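Local coordinates for cellulase (Xanthomonas axonopodis pv. citri, PDB 4W7W), which probably hydrolyses the beta-1,4-glucosidic bonds of cellulose, as a family 5 glycoside hydrolase with an (alpha/beta)8 barrel, caught here with a cello-oligosaccharide bound, at residues G26-G31 with L264-T269; R67-W72 with T297-G302. All coordinates share one frame; numbering follows the deposited sequence.

Contact 1: residues G26-G31 with L264-T269; sequences GVNLSG and LGEFAT
The carbonyl oxygen of Gly265 is gripped by two donors, the side-chain amide of Asn28 and the hydroxyl of Thr297. From Asn28 ND2 to Gly265 O the distance is 3.2 Å, and the N-H points almost straight at its acceptor (171°). The oxygen lies close to the amide plane of Asn28, and the nitrogen in turn lies in the carbonyl plane of Gly265, so the bond is nearly coplanar with both groups and well aligned. ND2 also donates to Trp298 O, while OD1 accepts from Arg67; asparagine suits this buried place because one flat amide can serve two carbonyls and a guanidinium together, and these bonds fix its rotation. Beside it, Asn28 ND2 packs 4.1 Å from Glu266 CG. The Glu266 chain runs extended past CG, carrying its carboxylate beyond the amide; the two planes stand 81° apart. There OE1 is hydrogen-bonded to Tyr226 and OE2 forms a salt bridge with Arg67. The Glu266 side chain lies about 5 Å from a bound glucose. A glutamate at this end of the seventh barrel strand is consistent with the nucleophile position of family 5 enzymes. Strands 24-29 and 262-268 are not neighbours: strand 293-301 runs between them, bonded to Asn28 through the backbone of Trp298 and Ala301, and the asparagine spans it from the barrel interior. On the outer side, Val27 and Leu29 rest on helix 52-60, whereas Leu264 and Phe267 pack against helix 273-288.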
ATOM      1  N   GLY A  26       7.502   5.640   5.768  1.00  5.97           N
ATOM      2  CA  GLY A  26       7.604   4.435   6.550  1.00  6.24           C
ATOM      3  C   GLY A  26       7.775   3.178   5.758  1.00  5.26           C
ATOM      4  O   GLY A  26       8.395   3.156   4.683  1.00  5.38           O
ATOM      5  N   VAL A  27       7.254   2.100   6.331  1.00  5.42           N
ATOM      6  CA  VAL A  27       7.466   0.764   5.809  1.00  5.22           C
ATOM      7  C   VAL A  27       6.195  -0.060   5.850  1.00  4.94           C
ATOM      8  O   VAL A  27       5.291   0.192   6.643  1.00  5.44           O
ATOM      9  CB  VAL A  27       8.590   0.009   6.576  1.00  5.96           C
ATOM     10  CG1 VAL A  27       9.921   0.730   6.517  1.00  7.20           C
ATOM     11  CG2 VAL A  27       8.205  -0.273   8.013  1.00  6.27           C
ATOM     12  N   ASN A  28       6.171  -1.068   4.984  1.00  5.15           N
ATOM     13  CA  ASN A  28       5.214  -2.166   5.073  1.00  5.11           C
ATOM     14  C   ASN A  28       5.687  -3.151   6.137  1.00  5.29           C
ATOM     15  O   ASN A  28       6.847  -3.587   6.105  1.00  6.27           O
ATOM     16  CB  ASN A  28       5.125  -2.917   3.744  1.00  5.22           C
ATOM     17  CG  ASN A  28       4.327  -2.184   2.710  1.00  5.13           C
ATOM     18  OD1 ASN A  28       3.136  -2.445   2.564  1.00  5.63           O
ATOM     19  ND2 ASN A  28       4.960  -1.265   1.967  1.00  5.27           N
ATOM     20  N   LEU A  29       4.812  -3.520   7.073  1.00  5.02           N
ATOM     21  CA  LEU A  29       5.076  -4.624   7.993  1.00  5.39           C
ATOM     22  C   LEU A  29       4.293  -5.802   7.464  1.00  5.05           C
ATOM     23  O   LEU A  29       3.103  -5.924   7.685  1.00  5.80           O
ATOM     24  CB  LEU A  29       4.709  -4.297   9.434  1.00  5.74           C
ATOM     25  CG  LEU A  29       5.567  -3.212  10.081  1.00  6.51           C
ATOM     26  CD1 LEU A  29       5.150  -2.932  11.523  1.00  6.72           C
ATOM     27  CD2 LEU A  29       7.045  -3.558  10.047  1.00  7.86           C
ATOM     28  N   SER A  30       4.997  -6.619   6.686  1.00  5.76           N
ATOM     29  CA  SER A  30       4.444  -7.772   5.978  0.60  5.91           C
ATOM     30  C   SER A  30       4.407  -9.011   6.863  1.00  5.78           C
ATOM     31  O   SER A  30       5.311  -9.222   7.681  1.00  6.83           O
ATOM     32  CB  SER A  30       5.295  -8.028   4.724  0.60  5.97           C
ATOM     33  OG  SER A  30       4.981  -9.248   4.080  0.60  6.00           O
ATOM     34  N   GLY A  31       3.370  -9.825   6.677  1.00  6.10           N
ATOM     35  CA  GLY A  31       3.258 -11.088   7.381  1.00  6.80           C
ATOM     36  C   GLY A  31       1.844 -11.574   7.530  1.00  6.62           C
ATOM     37  O   GLY A  31       1.615 -12.767   7.615  1.00  7.01           O
ATOM     38  N   LEU A 264       3.302   6.515  -2.574  1.00  4.88           N
ATOM     39  CA  LEU A 264       4.049   5.396  -3.131  1.00  4.86           C
ATOM     40  C   LEU A 264       3.925   4.243  -2.150  1.00  4.75           C
ATOM     41  O   LEU A 264       4.706   4.111  -1.208  1.00  5.50           O
ATOM     42  CB  LEU A 264       5.497   5.786  -3.411  1.00  5.54           C
ATOM     43  CG  LEU A 264       6.238   4.857  -4.373  1.00  6.46           C
ATOM     44  CD1 LEU A 264       5.649   4.835  -5.780  1.00  7.50           C
ATOM     45  CD2 LEU A 264       7.714   5.251  -4.437  1.00  7.16           C
ATOM     46  N   GLY A 265       2.899   3.419  -2.357  1.00  4.61           N
ATOM     47  CA  GLY A 265       2.552   2.396  -1.358  1.00  4.95           C
ATOM     48  C   GLY A 265       3.521   1.237  -1.256  1.00  4.73           C
ATOM     49  O   GLY A 265       3.604   0.580  -0.211  1.00  5.12           O
ATOM     50  N   GLU A 266       4.242   0.973  -2.355  1.00  4.99           N
ATOM     51  CA  GLU A 266       5.336   0.024  -2.351  1.00  5.24           C
ATOM     52  C   GLU A 266       6.400   0.502  -3.314  1.00  4.94           C
ATOM     53  O   GLU A 266       6.101   0.984  -4.409  1.00  5.73           O
ATOM     54  CB  GLU A 266       4.941  -1.378  -2.813  1.00  5.59           C
ATOM     55  CG  GLU A 266       3.924  -2.065  -1.942  1.00  5.85           C
ATOM     56  CD  GLU A 266       3.636  -3.490  -2.369  1.00  6.28           C
ATOM     57  OE1 GLU A 266       4.409  -4.078  -3.183  1.00  8.10           O
ATOM     58  OE2 GLU A 266       2.613  -4.025  -1.886  1.00  6.53           O
ATOM     59  N   PHE A 267       7.644   0.281  -2.920  1.00  5.31           N
ATOM     60  CA  PHE A 267       8.822   0.452  -3.761  1.00  5.49           C
ATOM     61  C   PHE A 267       9.931  -0.247  -3.001  1.00  5.82           C
ATOM     62  O   PHE A 267       9.838  -0.449  -1.797  1.00  6.27           O
ATOM     63  CB  PHE A 267       9.173   1.929  -4.031  1.00  6.02           C
ATOM     64  CG  PHE A 267       9.671   2.709  -2.814  1.00  5.93           C
ATOM     65  CD1 PHE A 267       8.848   2.957  -1.729  1.00  6.06           C
ATOM     66  CD2 PHE A 267      10.958   3.199  -2.777  1.00  6.74           C
ATOM     67  CE1 PHE A 267       9.303   3.679  -0.640  1.00  6.99           C
ATOM     68  CE2 PHE A 267      11.410   3.930  -1.706  1.00  8.05           C
ATOM     69  CZ  PHE A 267      10.590   4.173  -0.626  1.00  6.91           C
ATOM     70  N   ALA A 268      10.988  -0.618  -3.708  1.00  6.32           N
ATOM     71  CA  ALA A 268      12.139  -1.266  -3.094  1.00  6.39           C
ATOM     72  C   ALA A 268      13.285  -1.216  -4.062  1.00  6.72           C
ATOM     73  O   ALA A 268      13.087  -1.147  -5.281  1.00  7.73           O
ATOM     74  CB  ALA A 268      11.849  -2.716  -2.755  1.00  7.38           C
ATOM     75  N   THR A 269      14.481  -1.306  -3.499  1.00  6.82           N
ATOM     76  CA  THR A 269      15.742  -1.412  -4.223  1.00  7.18           C
ATOM     77  C   THR A 269      16.625  -2.384  -3.463  1.00  7.77           C
ATOM     78  O   THR A 269      16.529  -2.494  -2.238  1.00  8.52           O
ATOM     79  CB  THR A 269      16.416  -0.030  -4.350  1.00  7.93           C
ATOM     80  OG1 THR A 269      16.580   0.563  -3.060  1.00  8.16           O
ATOM     81  CG2 THR A 269      15.598   0.903  -5.215  1.00  8.63           C
TER

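Contact 2: residues R67-W72 with T297-G302; sequences RLPFLW and TWWAAG. With BGC (beta-D-glucopyranose), chain B.
Arg67 begins its course across the barrel interior at CB, 3.8 Å from Thr297 OG1 and also in contact with the threonine's CB and CG2. With CG anti to the backbone N (chi1 -177°), the chain stretches extended from CG to NE and crosses the Thr297 side chain at about a right angle. CD passes 3.6 Å from Thr297 OG1, whose hydrogen bond goes to Gly265 O instead. At the tip, NH1 lies 4.1 Å from Trp299 CZ3, which sits at the edge of the guanidinium; the two planes are 73° apart, so there is no stack. Asn28 and Glu266 hold NH1, while Glu222 and Asn153 hold NH2, so the long arginine can carry its charge into a buried set of acids and amides. Pro69 adds a compact apolar partner, its CG 3.9 Å from Trp299 CZ3. While CZ3 meets Pro69 and Arg67, the stretch of the indole from NE1 to CZ2 meets the sugar: Trp299 NE1 is 3.1 Å from O1 of the bound glucose, and CZ2 lies 3.3 Å from its O5. The peptide bond between Trp299 and Ala300 is cis, as in related family 5 enzymes, and probably helps to place the indole in the glycan pocket. Strand 24-29 separates strands 65-70 and 293-301, its Asn28 touching Pro69, Thr297 and Trp299, while Phe70 faces strand 104-109 and helix 127-141.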
ATOM      1  N   ARG A  67       2.408   0.617   6.717  1.00  4.88           N
ATOM      2  CA  ARG A  67       1.417  -0.044   5.868  1.00  4.62           C
ATOM      3  C   ARG A  67       1.297  -1.493   6.330  1.00  4.77           C
ATOM      4  O   ARG A  67       2.314  -2.173   6.480  1.00  5.08           O
ATOM      5  CB  ARG A  67       1.799   0.072   4.385  1.00  4.70           C
ATOM      6  CG  ARG A  67       0.780  -0.543   3.428  1.00  4.72           C
ATOM      7  CD  ARG A  67       1.044  -0.081   2.014  1.00  4.95           C
ATOM      8  NE  ARG A  67       0.129  -0.584   0.998  1.00  5.10           N
ATOM      9  CZ  ARG A  67       0.372  -1.593   0.168  1.00  4.81           C
ATOM     10  NH1 ARG A  67       1.432  -2.373   0.299  1.00  5.16           N
ATOM     11  NH2 ARG A  67      -0.459  -1.814  -0.830  1.00  5.24           N
ATOM     12  N   LEU A  68       0.065  -1.917   6.592  1.00  4.67           N
ATOM     13  CA  LEU A  68      -0.231  -3.211   7.176  1.00  4.91           C
ATOM     14  C   LEU A  68      -1.068  -4.051   6.215  1.00  4.85           C
ATOM     15  O   LEU A  68      -2.295  -3.932   6.171  1.00  4.94           O
ATOM     16  CB  LEU A  68      -0.981  -3.034   8.487  1.00  5.17           C
ATOM     17  CG  LEU A  68      -1.261  -4.318   9.253  1.00  6.05           C
ATOM     18  CD1 LEU A  68       0.023  -4.863   9.868  1.00  7.13           C
ATOM     19  CD2 LEU A  68      -2.317  -4.098  10.322  1.00  7.68           C
ATOM     20  N   PRO A  69      -0.402  -4.903   5.426  1.00  4.80           N
ATOM     21  CA  PRO A  69      -1.143  -5.864   4.599  1.00  5.26           C
ATOM     22  C   PRO A  69      -1.933  -6.844   5.458  1.00  5.17           C
ATOM     23  O   PRO A  69      -1.428  -7.342   6.458  1.00  5.72           O
ATOM     24  CB  PRO A  69      -0.020  -6.620   3.875  1.00  5.67           C
ATOM     25  CG  PRO A  69       1.125  -5.651   3.835  1.00  5.57           C
ATOM     26  CD  PRO A  69       1.047  -4.943   5.158  1.00  5.06           C
ATOM     27  N   PHE A  70      -3.151  -7.139   5.027  1.00  5.23           N
ATOM     28  CA  PHE A  70      -3.922  -8.240   5.588  1.00  5.46           C
ATOM     29  C   PHE A  70      -4.885  -8.718   4.508  1.00  5.57           C
ATOM     30  O   PHE A  70      -5.063  -8.062   3.476  1.00  5.86           O
ATOM     31  CB  PHE A  70      -4.666  -7.846   6.868  1.00  6.10           C
ATOM     32  CG  PHE A  70      -5.667  -6.763   6.659  1.00  6.07           C
ATOM     33  CD1 PHE A  70      -5.266  -5.457   6.751  1.00  8.41           C
ATOM     34  CD2 PHE A  70      -6.984  -7.037   6.347  1.00  6.68           C
ATOM     35  CE1 PHE A  70      -6.138  -4.420   6.557  1.00 10.55           C
ATOM     36  CE2 PHE A  70      -7.877  -6.002   6.121  1.00  8.39           C
ATOM     37  CZ  PHE A  70      -7.455  -4.692   6.240  1.00  9.46           C
ATOM     38  N   LEU A  71      -5.446  -9.904   4.712  1.00  5.96           N
ATOM     39  CA  LEU A  71      -6.295 -10.505   3.676  1.00  6.36           C
ATOM     40  C   LEU A  71      -7.771 -10.276   3.892  1.00  6.02           C
ATOM     41  O   LEU A  71      -8.323 -10.463   4.997  1.00  6.24           O
ATOM     42  CB  LEU A  71      -6.102 -12.007   3.587  1.00  6.89           C
ATOM     43  CG  LEU A  71      -4.689 -12.467   3.247  1.00  7.77           C
ATOM     44  CD1 LEU A  71      -4.703 -13.963   3.034  1.00  8.53           C
ATOM     45  CD2 LEU A  71      -4.160 -11.746   2.013  1.00  8.67           C
ATOM     46  N   TRP A  72      -8.436  -9.919   2.799  1.00  6.03           N
ATOM     47  CA  TRP A  72      -9.885  -9.817   2.761  1.00  6.28           C
ATOM     48  C   TRP A  72     -10.538 -11.089   3.299  1.00  6.63           C
ATOM     49  O   TRP A  72     -11.458 -11.038   4.106  1.00  6.98           O
ATOM     50  CB  TRP A  72     -10.294  -9.525   1.312  1.00  6.21           C
ATOM     51  CG  TRP A  72     -11.717  -9.150   1.086  1.00  6.22           C
ATOM     52  CD1 TRP A  72     -12.741  -9.112   1.992  1.00  6.83           C
ATOM     53  CD2 TRP A  72     -12.277  -8.790  -0.176  1.00  6.40           C
ATOM     54  NE1 TRP A  72     -13.908  -8.760   1.359  1.00  7.38           N
ATOM     55  CE2 TRP A  72     -13.648  -8.542   0.031  1.00  7.27           C
ATOM     56  CE3 TRP A  72     -11.748  -8.668  -1.465  1.00  6.83           C
ATOM     57  CZ2 TRP A  72     -14.500  -8.185  -1.008  1.00  7.58           C
ATOM     58  CZ3 TRP A  72     -12.595  -8.335  -2.502  1.00  7.77           C
ATOM     59  CH2 TRP A  72     -13.955  -8.090  -2.265  1.00  7.90           C
ATOM     60  N   THR A 297       5.787   4.212   1.489  1.00  4.85           N
ATOM     61  CA  THR A 297       6.075   3.087   2.379  1.00  4.96           C
ATOM     62  C   THR A 297       6.877   2.043   1.613  1.00  5.00           C
ATOM     63  O   THR A 297       6.432   1.476   0.627  1.00  5.53           O
ATOM     64  CB  THR A 297       4.802   2.458   2.999  1.00  5.16           C
ATOM     65  OG1 THR A 297       3.757   2.285   2.029  1.00  5.28           O
ATOM     66  CG2 THR A 297       4.253   3.319   4.116  1.00  5.70           C
ATOM     67  N   TRP A 298       8.078   1.789   2.115  1.00  4.94           N
ATOM     68  CA  TRP A 298       9.007   0.812   1.552  1.00  5.21           C
ATOM     69  C   TRP A 298       8.472  -0.611   1.691  1.00  5.19           C
ATOM     70  O   TRP A 298       7.871  -0.959   2.713  1.00  5.82           O
ATOM     71  CB  TRP A 298      10.305   0.924   2.337  1.00  5.82           C
ATOM     72  CG  TRP A 298      11.338  -0.111   2.048  1.00  5.81           C
ATOM     73  CD1 TRP A 298      11.458  -1.330   2.640  1.00  6.44           C
ATOM     74  CD2 TRP A 298      12.399  -0.019   1.102  1.00  6.06           C
ATOM     75  NE1 TRP A 298      12.545  -2.000   2.143  1.00  6.44           N
ATOM     76  CE2 TRP A 298      13.149  -1.214   1.193  1.00  6.32           C
ATOM     77  CE3 TRP A 298      12.823   0.966   0.216  1.00  6.57           C
ATOM     78  CZ2 TRP A 298      14.312  -1.430   0.439  1.00  7.00           C
ATOM     79  CZ3 TRP A 298      13.961   0.741  -0.530  1.00  7.21           C
ATOM     80  CH2 TRP A 298      14.690  -0.445  -0.409  1.00  6.95           C
ATOM     81  N   TRP A 299       8.735  -1.439   0.696  1.00  5.28           N
ATOM     82  CA  TRP A 299       8.459  -2.868   0.763  1.00  5.78           C
ATOM     83  C   TRP A 299       9.793  -3.589   0.968  1.00  5.67           C
ATOM     84  O   TRP A 299      10.606  -3.590   0.055  1.00  6.81           O
ATOM     85  CB  TRP A 299       7.784  -3.375  -0.519  1.00  5.96           C
ATOM     86  CG  TRP A 299       7.401  -4.819  -0.352  1.00  6.06           C
ATOM     87  CD1 TRP A 299       8.212  -5.902  -0.543  1.00  7.14           C
ATOM     88  CD2 TRP A 299       6.186  -5.317   0.185  1.00  6.11           C
ATOM     89  NE1 TRP A 299       7.552  -7.052  -0.189  1.00  7.89           N
ATOM     90  CE2 TRP A 299       6.309  -6.718   0.275  1.00  6.75           C
ATOM     91  CE3 TRP A 299       5.009  -4.716   0.617  1.00  6.15           C
ATOM     92  CZ2 TRP A 299       5.279  -7.526   0.763  1.00  7.00           C
ATOM     93  CZ3 TRP A 299       3.992  -5.510   1.122  1.00  6.34           C
ATOM     94  CH2 TRP A 299       4.129  -6.896   1.180  1.00  6.81           C
ATOM     95  N   ALA A 300      10.056  -4.216   2.120  1.00  5.88           N
ATOM     96  CA  ALA A 300       9.184  -4.365   3.286  1.00  5.57           C
ATOM     97  C   ALA A 300      10.033  -4.697   4.501  1.00  5.78           C
ATOM     98  O   ALA A 300      11.223  -5.010   4.401  1.00  6.69           O
ATOM     99  CB  ALA A 300       8.179  -5.490   3.065  1.00  5.98           C
ATOM    100  N   ALA A 301       9.375  -4.679   5.652  1.00  5.72           N
ATOM    101  CA  ALA A 301       9.883  -5.271   6.865  1.00  6.25           C
ATOM    102  C   ALA A 301       8.882  -6.303   7.357  1.00  6.38           C
ATOM    103  O   ALA A 301       8.022  -6.754   6.590  1.00  6.85           O
ATOM    104  CB  ALA A 301      10.216  -4.194   7.887  1.00  7.56           C
ATOM    105  N   GLY A 302       9.000  -6.669   8.620  1.00  7.23           N
ATOM    106  CA  GLY A 302       8.282  -7.819   9.155  1.00  7.81           C
ATOM    107  C   GLY A 302       9.243  -8.950   9.459  1.00  7.97           C
ATOM    108  O   GLY A 302      10.299  -9.066   8.842  1.00  9.26           O
TER
HETATM  109  C2  BGC B   1       7.376 -11.443  -2.104  1.00 20.53           C
HETATM  110  C3  BGC B   1       6.793 -12.804  -1.722  1.00 20.35           C
HETATM  111  C4  BGC B   1       5.874 -12.729  -0.502  1.00 17.87           C
HETATM  112  C5  BGC B   1       4.895 -11.576  -0.646  1.00 16.00           C
HETATM  113  C6  BGC B   1       4.129 -11.328   0.643  1.00 13.53           C
HETATM  114  C1  BGC B   1       6.273 -10.403  -2.213  1.00 22.06           C
HETATM  115  O1  BGC B   1       6.810  -9.094  -2.464  1.00 26.46           O
HETATM  116  O2  BGC B   1       8.076 -11.539  -3.354  1.00 29.01           O
HETATM  117  O3  BGC B   1       7.871 -13.720  -1.494  1.00 26.24           O
HETATM  118  O4  BGC B   1       5.085 -13.911  -0.391  1.00 20.32           O
HETATM  119  O5  BGC B   1       5.587 -10.370  -0.973  1.00 18.63           O
HETATM  120  O6  BGC B   1       3.119 -10.388   0.363  1.00 10.89           O

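Both contacts are buried, with centres 6 Å apart, and each joins barrel strands that are one place removed from being neighbours: contact 1 reaches across strand 293-301, and contact 2 across strand 24-29. Each thus spans a strand that the other uses, and their segments alternate along the chain. Contact 1 is small and polar, resting on a single amide-to-carbonyl bond. Contact 2 buries twice the surface without any hydrogen bond between its own segments, relying on packing by arginine, threonine, proline and tryptophan. Their nearest meetings are the backbone pair Asn28 O to Ala301 N, 2.8 Å, and the grip of Thr297 on Gly265. Both lie near the sugar-binding end, Trp299 within the pocket and Glu266 close to a glucose.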